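Local coordinates for protein phosphotransferase (Brucella abortus, PDB 4QPK) that relays phosphoryl groups as a homodimeric component of the phosphorelay that controls cell growth, division and intracellular survival of the bacterium, at residues G63-G68 with A83-S88; Q112-D117 with R139-K144; R179-V184 with D237-A242. All coordinates share one frame; numbering follows the deposited sequence.

Overall arrangement
Contact 1 joins the two long helices of the DHp domain, whereas contacts 2 and 3 belong to the C-terminal domain, which resembles the ATP-binding domain of histidine kinases but lacks regions needed to bind ATP. The centres of contacts 1 and 2 are about 33 Å apart, and those of contacts 1 and 3 lie about 34 Å apart on opposite sides of the chain's centre. Contacts 2 and 3 touch: L142 CD1 packs 4.0 Å from F180 CE2, tying the small two-stranded sheet to the larger one. H56, the site of phosphorylation, unmodified here, is on helix 43-74, the helix that supplies 63-68 to contact 1; a sodium ion lies about 10 Å from the side chain of S88.

Contact 1. Residues G63-G68 with A83-S88; sequences GAINNG and ALIKSS
This is an antiparallel helix-helix contact inside the DHp hairpin, where I65 packs against I85 and S88 between helices 43-74 and 78-102. The local axes approach to 8.2 Å at an angle of 164°, a close pairing made possible by small residues. At G68 the backbone itself is the packing surface: CD2 of L84 lies against G68 CA, and the end of the I85 side chain, CD1, meets G68 C at 3.8 Å. CG of L84 lies anti to the backbone N (chi1 176°), pointing the branch at the other helix, and chi2 of 66° then brings CD2 against A64 O and G68 CA.

One turn along, A64 CB sits 3.4 Å from S88 OG, while S88 CB rests 3.7 Å from I65 CG1. The S88 hydroxyl is satisfied within its own helix, donating to L84 O at 2.8 Å. That carbonyl also takes the S88 backbone N-H, and the two donors reach it from opposite faces of its plane.

The second subunit covers another side of the hairpin: its A89 packs on I65 and its L69 on I85, while K86 forms a salt bridge with E73 of that subunit, so the pair belongs to the dimeric helical bundle.

Contact 2. Residues Q112-D117 with R139-K144; sequences QIDTGD and RVLLPK. With PO4 (phosphate ion), chain G.
The R139 guanidinium meets the D114 carboxylate at its edge, with D114 CG in its plane, while G116 CA approaches obliquely; the two flat groups are turned 30° apart. The grip is side-on. R139 NE donates at 3.0 Å to D114 OD1, which lies in the guanidinium plane and offers its syn lone pair. R139 NH2 reaches D114 OD2 at 2.9 Å from above the carboxylate plane, a more bent bond (141°). R139 is fully extended from CG to NE, which brings the NE edge of the group up to the carboxylate.

D114 is also the N-cap of helix 115-126: its OD1 accepts G116 N at 2.7 Å on the anti side, so one oxygen serves both the helix start and the arginine. At the next residue the backbone and side chain of T115 both bind V140. T115 N donates to V140 O, and V140 N donates to T115 OG1 at 2.9 Å; chi1 of 60° sets that hydroxyl between the backbone N and carbonyl carbon. The ladder continues with I113 and L142 as an antiparallel hydrogen-bonded pair, linked by I113 N to L142 O and L142 N to I113 O.

On the side of the sheet bearing I113 and L142, I113 CD1 lies 3.8 Å from K144 CB, and both I113 and L142 touch V147 of helix 144-160. L141 CD2 covers D114 on the other side. Beyond it, Q112 OE1 lies against L141 CB while Q112 NE2 donates to a phosphate oxygen, O1, at 2.9 Å. Q112 N holds phosphate O4.

The phosphate probably came from the crystallisation liquor, so its site need not bear on phosphotransfer. The ion pair and capping bond, in contrast, would both be expected to favour a negatively charged D114.

Contact 3. Residues R179-V184 with D237-A242; sequences RFVITV and DIVFSA
Strands 179-184 and 238-242 run antiparallel at 167°, joined by six backbone hydrogen bonds in the hydrogen-bonded pairs F180 with A242, I182 with F240 and V184 with I238, the shortest from F240 N to I182 O at 2.7 Å.

On the face with V181, T183, V239 and S241, the first three form a compact patch of branched side chains. V239 straddles two neighbours: its CG1 meets V181 CG1 at 3.6 Å, and its CG2 lies 3.7 Å from T183 OG1. With CG1 turned away from the backbone N in both valines (chi1 -171° in V181 and 176° in V239), the two methyl groups face each other across the strands. T183 CG2 also brushes D237, whose carboxylate forms a salt bridge with K185.

F180, I182, V184, I238, F240 and A242 occupy the other face. V184 CG2 packs 3.9 Å from I238 CB and meets the F240 ring at its edge, while A242 CB lies obliquely 4.4 Å from F180 CD1.

Helix 144-160 covers much of this second face, with L150 on F180, L154 on I182, M153 on A242 and I156 on F240. Both are interior strands of the five-stranded mixed sheet, 178-185 in the middle, flanked by strand 166-173 beside 179-184 and strand 229-233 beside 238-242.

Contact 1. Residues G63-G68 with A83-S88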
loop_
_atom_site.group_PDB
_atom_site.type_symbol
_atom_site.label_atom_id
_atom_site.label_comp_id
_atom_site.label_asym_id
_atom_site.label_seq_id
_atom_site.Cartn_x
_atom_site.Cartn_y
_atom_site.Cartn_z
ATOM N N GLY B 63 -7.498 11.962 6.839
ATOM C CA GLY B 63 -8.696 12.480 7.484
ATOM C C GLY B 63 -8.529 13.921 7.947
ATOM O O GLY B 63 -9.450 14.726 7.814
ATOM N N ALA B 64 -7.358 14.251 8.477
ATOM C CA ALA B 64 -7.106 15.618 8.959
ATOM C C ALA B 64 -7.082 16.615 7.808
ATOM O O ALA B 64 -7.442 17.780 7.982
ATOM C CB ALA B 64 -5.802 15.695 9.753
ATOM N N ILE B 65 -6.631 16.179 6.630
ATOM C CA ILE B 65 -6.720 17.068 5.471
ATOM C C ILE B 65 -8.179 17.441 5.211
ATOM O O ILE B 65 -8.513 18.619 5.014
ATOM C CB ILE B 65 -6.120 16.402 4.216
ATOM C CG1 ILE B 65 -4.613 16.238 4.388
ATOM C CG2 ILE B 65 -6.479 17.213 2.959
ATOM C CD1 ILE B 65 -3.971 15.299 3.351
ATOM N N ASN B 66 -9.050 16.441 5.231
ATOM C CA ASN B 66 -10.474 16.677 5.032
ATOM C C ASN B 66 -11.054 17.558 6.152
ATOM O O ASN B 66 -11.857 18.456 5.890
ATOM C CB ASN B 66 -11.204 15.346 4.945
ATOM C CG ASN B 66 -10.935 14.621 3.632
ATOM O OD1 ASN B 66 -10.626 15.252 2.624
ATOM N ND2 ASN B 66 -11.024 13.297 3.651
ATOM N N ASN B 67 -10.612 17.332 7.387
ATOM C CA ASN B 67 -11.035 18.187 8.514
ATOM C C ASN B 67 -10.626 19.639 8.325
ATOM O O ASN B 67 -11.387 20.563 8.646
ATOM C CB ASN B 67 -10.445 17.684 9.845
ATOM C CG ASN B 67 -10.945 16.313 10.240
ATOM O OD1 ASN B 67 -12.073 15.901 9.913
ATOM N ND2 ASN B 67 -10.088 15.575 10.921
ATOM N N GLY B 68 -9.401 19.838 7.844
ATOM C CA GLY B 68 -8.878 21.169 7.578
ATOM C C GLY B 68 -9.723 21.882 6.547
ATOM O O GLY B 68 -10.031 23.073 6.690
ATOM N N ALA B 83 -2.609 25.639 7.559
ATOM C CA ALA B 83 -1.416 25.064 8.178
ATOM C C ALA B 83 -1.640 23.586 8.489
ATOM O O ALA B 83 -0.745 22.771 8.277
ATOM C CB ALA B 83 -1.038 25.829 9.438
ATOM N N LEU B 84 -2.838 23.252 8.976
ATOM C CA LEU B 84 -3.215 21.868 9.248
ATOM C C LEU B 84 -3.190 21.015 7.968
ATOM O O LEU B 84 -2.688 19.890 7.961
ATOM C CB LEU B 84 -4.621 21.804 9.871
ATOM C CG LEU B 84 -5.160 20.384 10.101
ATOM C CD1 LEU B 84 -4.341 19.636 11.160
ATOM C CD2 LEU B 84 -6.619 20.426 10.480
ATOM N N ILE B 85 -3.743 21.554 6.888
ATOM C CA ILE B 85 -3.767 20.829 5.621
ATOM C C ILE B 85 -2.325 20.579 5.179
ATOM O O ILE B 85 -1.972 19.467 4.765
ATOM C CB ILE B 85 -4.571 21.602 4.542
ATOM C CG1 ILE B 85 -6.070 21.593 4.884
ATOM C CG2 ILE B 85 -4.346 20.985 3.152
ATOM C CD1 ILE B 85 -6.891 22.633 4.077
ATOM N N LYS B 86 -1.480 21.591 5.332
ATOM C CA LYS B 86 -0.089 21.481 4.918
ATOM C C LYS B 86 0.685 20.430 5.715
ATOM O O LYS B 86 1.379 19.590 5.139
ATOM C CB LYS B 86 0.603 22.850 5.047
ATOM C CG LYS B 86 2.037 22.853 4.495
ATOM C CD LYS B 86 2.694 24.218 4.614
ATOM C CE LYS B 86 4.061 24.226 3.937
ATOM N NZ LYS B 86 4.709 25.559 4.041
ATOM N N SER B 87 0.577 20.460 7.038
ATOM C CA SER B 87 1.350 19.504 7.820
ATOM C C SER B 87 0.794 18.084 7.679
ATOM O O SER B 87 1.547 17.113 7.746
ATOM C CB SER B 87 1.416 19.929 9.284
ATOM O OG SER B 87 0.131 19.985 9.867
ATOM N N SER B 88 -0.520 17.963 7.485
ATOM C CA SER B 88 -1.127 16.644 7.357
ATOM C C SER B 88 -0.765 16.023 6.005
ATOM O O SER B 88 -0.543 14.811 5.909
ATOM C CB SER B 88 -2.634 16.734 7.518
ATOM O OG SER B 88 -2.963 17.269 8.810
#

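Contact 2. Residues Q112-D117 with R139-K144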
loop_
_atom_site.group_PDB
_atom_site.type_symbol
_atom_site.label_atom_id
_atom_site.label_comp_id
_atom_site.label_asym_id
_atom_site.label_seq_id
_atom_site.Cartn_x
_atom_site.Cartn_y
_atom_site.Cartn_z
ATOM N N GLN B 112 19.185 -3.622 -6.445
ATOM C CA GLN B 112 19.822 -2.781 -5.403
ATOM C C GLN B 112 18.992 -1.568 -4.945
ATOM O O GLN B 112 18.143 -1.077 -5.687
ATOM C CB GLN B 112 21.187 -2.269 -5.865
ATOM C CG GLN B 112 22.199 -3.371 -6.177
ATOM C CD GLN B 112 23.553 -2.815 -6.591
ATOM O OE1 GLN B 112 24.498 -2.816 -5.804
ATOM N NE2 GLN B 112 23.647 -2.338 -7.822
ATOM N N ILE B 113 19.284 -1.080 -3.739
ATOM C CA ILE B 113 18.761 0.205 -3.247
ATOM C C ILE B 113 19.917 1.080 -2.743
ATOM O O ILE B 113 20.861 0.592 -2.111
ATOM C CB ILE B 113 17.703 0.011 -2.124
ATOM C CG1 ILE B 113 16.441 -0.659 -2.694
ATOM C CG2 ILE B 113 17.308 1.352 -1.518
ATOM C CD1 ILE B 113 15.429 -1.115 -1.624
ATOM N N ASP B 114 19.851 2.365 -3.072
ATOM C CA ASP B 114 20.797 3.374 -2.618
ATOM C C ASP B 114 20.448 3.756 -1.176
ATOM O O ASP B 114 19.332 4.196 -0.917
ATOM C CB ASP B 114 20.711 4.584 -3.561
ATOM C CG ASP B 114 21.784 5.633 -3.313
ATOM O OD1 ASP B 114 22.179 5.862 -2.162
ATOM O OD2 ASP B 114 22.254 6.227 -4.309
ATOM N N THR B 115 21.373 3.596 -0.228
ATOM C CA THR B 115 21.038 3.943 1.163
ATOM C C THR B 115 20.840 5.452 1.339
ATOM O O THR B 115 20.295 5.884 2.354
ATOM C CB THR B 115 22.113 3.460 2.197
ATOM O OG1 THR B 115 23.384 4.053 1.919
ATOM C CG2 THR B 115 22.235 1.930 2.180
ATOM N N GLY B 116 21.280 6.251 0.369
ATOM C CA GLY B 116 20.993 7.678 0.398
ATOM C C GLY B 116 19.489 7.918 0.290
ATOM O O GLY B 116 18.928 8.798 0.946
ATOM N N ASP B 117 18.820 7.138 -0.551
ATOM C CA ASP B 117 17.357 7.238 -0.656
ATOM C C ASP B 117 16.695 6.758 0.631
ATOM O O ASP B 117 15.693 7.325 1.085
ATOM C CB ASP B 117 16.843 6.417 -1.842
ATOM C CG ASP B 117 17.245 7.009 -3.178
ATOM O OD1 ASP B 117 17.325 8.256 -3.283
ATOM O OD2 ASP B 117 17.466 6.229 -4.129
ATOM N N ARG B 139 27.050 6.469 2.306
ATOM C CA ARG B 139 26.085 6.165 1.256
ATOM C C ARG B 139 26.584 4.996 0.393
ATOM O O ARG B 139 27.709 5.026 -0.104
ATOM C CB ARG B 139 25.859 7.413 0.393
ATOM C CG ARG B 139 24.849 7.246 -0.719
ATOM C CD ARG B 139 24.753 8.507 -1.538
ATOM N NE ARG B 139 23.774 8.375 -2.609
ATOM C CZ ARG B 139 23.614 9.269 -3.571
ATOM N NH1 ARG B 139 24.382 10.357 -3.588
ATOM N NH2 ARG B 139 22.695 9.074 -4.503
ATOM N N VAL B 140 25.751 3.975 0.199
ATOM C CA VAL B 140 26.191 2.762 -0.481
ATOM C C VAL B 140 25.030 2.083 -1.218
ATOM O O VAL B 140 23.887 2.175 -0.784
ATOM C CB VAL B 140 26.827 1.771 0.540
ATOM C CG1 VAL B 140 25.820 1.402 1.631
ATOM C CG2 VAL B 140 27.345 0.531 -0.155
ATOM N N LEU B 141 25.314 1.435 -2.348
ATOM C CA LEU B 141 24.337 0.561 -2.984
ATOM C C LEU B 141 24.387 -0.833 -2.364
ATOM O O LEU B 141 25.448 -1.446 -2.317
ATOM C CB LEU B 141 24.587 0.483 -4.497
ATOM C CG LEU B 141 24.306 1.764 -5.280
ATOM C CD1 LEU B 141 24.901 1.671 -6.679
ATOM C CD2 LEU B 141 22.793 1.928 -5.388
ATOM N N LEU B 142 23.245 -1.325 -1.880
ATOM C CA LEU B 142 23.167 -2.652 -1.244
ATOM C C LEU B 142 22.023 -3.450 -1.857
ATOM O O LEU B 142 21.143 -2.859 -2.480
ATOM C CB LEU B 142 22.968 -2.516 0.273
ATOM C CG LEU B 142 24.126 -1.937 1.093
ATOM C CD1 LEU B 142 23.724 -1.728 2.549
ATOM C CD2 LEU B 142 25.375 -2.839 1.007
ATOM N N PRO B 143 22.029 -4.795 -1.707
ATOM C CA PRO B 143 20.887 -5.566 -2.218
ATOM C C PRO B 143 19.584 -5.067 -1.612
ATOM O O PRO B 143 19.550 -4.729 -0.423
ATOM C CB PRO B 143 21.202 -7.003 -1.789
ATOM C CG PRO B 143 22.716 -7.028 -1.739
ATOM C CD PRO B 143 23.102 -5.671 -1.201
ATOM N N LYS B 144 18.539 -5.013 -2.431
ATOM C CA LYS B 144 17.292 -4.359 -2.029
ATOM C C LYS B 144 16.742 -4.886 -0.718
ATOM O O LYS B 144 16.311 -4.104 0.118
ATOM C CB LYS B 144 16.234 -4.481 -3.134
ATOM C CG LYS B 144 15.863 -5.906 -3.531
ATOM C CD LYS B 144 14.870 -5.935 -4.698
ATOM C CE LYS B 144 14.495 -7.381 -5.042
ATOM N NZ LYS B 144 13.649 -7.489 -6.260
HETATM P P PO4 G . 20.251 -2.351 -10.189
HETATM O O1 PO4 G . 21.750 -2.534 -10.020
HETATM O O2 PO4 G . 19.953 -1.410 -11.333
HETATM O O3 PO4 G . 19.666 -3.703 -10.517
HETATM O O4 PO4 G . 19.640 -1.808 -8.929
HETATM O O HOH W 1 24.682 -4.491 -3.858
#

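Contact 3. Residues R179-V184 with D237-A242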
loop_
_atom_site.group_PDB
_atom_site.type_symbol
_atom_site.label_atom_id
_atom_site.label_comp_id
_atom_site.label_asym_id
_atom_site.label_seq_id
_atom_site.Cartn_x
_atom_site.Cartn_y
_atom_site.Cartn_z
ATOM N N ARG B 179 26.581 -4.310 8.212
ATOM C CA ARG B 179 26.048 -4.457 9.555
ATOM C C ARG B 179 25.179 -3.232 9.859
ATOM O O ARG B 179 25.598 -2.103 9.614
ATOM C CB ARG B 179 27.177 -4.604 10.589
ATOM C CG ARG B 179 26.686 -4.629 12.034
ATOM C CD ARG B 179 27.781 -5.061 13.022
ATOM N NE ARG B 179 28.925 -4.154 13.038
ATOM C CZ ARG B 179 30.105 -4.417 12.477
ATOM N NH1 ARG B 179 30.310 -5.573 11.856
ATOM N NH2 ARG B 179 31.087 -3.525 12.546
ATOM N N PHE B 180 23.951 -3.465 10.333
ATOM C CA PHE B 180 23.050 -2.379 10.704
ATOM C C PHE B 180 22.901 -2.325 12.211
ATOM O O PHE B 180 22.636 -3.337 12.845
ATOM C CB PHE B 180 21.657 -2.548 10.063
ATOM C CG PHE B 180 21.685 -2.781 8.581
ATOM C CD1 PHE B 180 20.819 -3.708 7.999
ATOM C CD2 PHE B 180 22.547 -2.059 7.758
ATOM C CE1 PHE B 180 20.825 -3.926 6.629
ATOM C CE2 PHE B 180 22.559 -2.272 6.390
ATOM C CZ PHE B 180 21.690 -3.208 5.821
ATOM N N VAL B 181 23.043 -1.140 12.786
ATOM C CA VAL B 181 22.891 -1.002 14.221
ATOM C C VAL B 181 21.855 0.064 14.527
ATOM O O VAL B 181 22.017 1.226 14.158
ATOM C CB VAL B 181 24.228 -0.648 14.899
ATOM C CG1 VAL B 181 24.074 -0.728 16.409
ATOM C CG2 VAL B 181 25.329 -1.604 14.408
ATOM N N ILE B 182 20.788 -0.346 15.199
ATOM C CA ILE B 182 19.719 0.566 15.578
ATOM C C ILE B 182 19.664 0.619 17.096
ATOM O O ILE B 182 19.370 -0.387 17.753
ATOM C CB ILE B 182 18.356 0.119 14.999
ATOM C CG1 ILE B 182 18.276 0.460 13.510
ATOM C CG2 ILE B 182 17.213 0.834 15.686
ATOM C CD1 ILE B 182 19.024 -0.496 12.604
ATOM N N THR B 183 19.972 1.788 17.645
ATOM C CA THR B 183 20.047 1.963 19.091
ATOM C C THR B 183 18.965 2.910 19.589
ATOM O O THR B 183 18.882 4.056 19.140
ATOM C CB THR B 183 21.428 2.509 19.516
ATOM O OG1 THR B 183 22.460 1.676 18.979
ATOM C CG2 THR B 183 21.531 2.522 21.041
ATOM N N VAL B 184 18.126 2.428 20.501
ATOM C CA VAL B 184 17.072 3.269 21.054
ATOM C C VAL B 184 17.206 3.484 22.563
ATOM O O VAL B 184 17.619 2.596 23.314
ATOM C CB VAL B 184 15.661 2.704 20.742
ATOM C CG1 VAL B 184 15.396 2.760 19.236
ATOM C CG2 VAL B 184 15.505 1.280 21.261
ATOM N N ASP B 237 19.640 1.132 27.211
ATOM C CA ASP B 237 19.206 1.138 25.813
ATOM C C ASP B 237 18.860 -0.240 25.293
ATOM O O ASP B 237 19.074 -1.250 25.966
ATOM C CB ASP B 237 20.274 1.762 24.903
ATOM C CG ASP B 237 21.642 1.059 24.953
ATOM O OD1 ASP B 237 21.752 -0.106 25.380
ATOM O OD2 ASP B 237 22.638 1.708 24.555
ATOM N N ILE B 238 18.303 -0.261 24.086
ATOM C CA ILE B 238 18.152 -1.497 23.338
ATOM C C ILE B 238 18.841 -1.331 21.991
ATOM O O ILE B 238 18.671 -0.318 21.315
ATOM C CB ILE B 238 16.676 -1.884 23.122
ATOM C CG1 ILE B 238 15.942 -1.962 24.471
ATOM C CG2 ILE B 238 16.602 -3.202 22.353
ATOM C CD1 ILE B 238 14.404 -2.059 24.359
ATOM N N VAL B 239 19.661 -2.307 21.627
ATOM C CA VAL B 239 20.305 -2.306 20.327
ATOM C C VAL B 239 19.745 -3.430 19.465
ATOM O O VAL B 239 19.812 -4.604 19.827
ATOM C CB VAL B 239 21.829 -2.462 20.440
ATOM C CG1 VAL B 239 22.457 -2.556 19.069
ATOM C CG2 VAL B 239 22.419 -1.295 21.226
ATOM N N PHE B 240 19.151 -3.059 18.338
ATOM C CA PHE B 240 18.781 -4.045 17.335
ATOM C C PHE B 240 19.856 -4.018 16.271
ATOM O O PHE B 240 20.096 -2.978 15.669
ATOM C CB PHE B 240 17.408 -3.734 16.729
ATOM C CG PHE B 240 16.289 -3.697 17.732
ATOM C CD1 PHE B 240 15.596 -4.856 18.056
ATOM C CD2 PHE B 240 15.923 -2.509 18.340
ATOM C CE1 PHE B 240 14.552 -4.826 18.973
ATOM C CE2 PHE B 240 14.887 -2.469 19.258
ATOM C CZ PHE B 240 14.201 -3.635 19.576
ATOM N N SER B 241 20.528 -5.140 16.050
ATOM C CA SER B 241 21.584 -5.167 15.050
ATOM C C SER B 241 21.393 -6.329 14.098
ATOM O O SER B 241 20.788 -7.339 14.447
ATOM C CB SER B 241 22.963 -5.252 15.712
ATOM O OG SER B 241 23.084 -6.454 16.447
ATOM N N ALA B 242 21.888 -6.172 12.881
ATOM C CA ALA B 242 21.792 -7.234 11.894
ATOM C C ALA B 242 23.070 -7.331 11.086
ATOM O O ALA B 242 23.686 -6.314 10.768
ATOM C CB ALA B 242 20.589 -7.000 10.962
#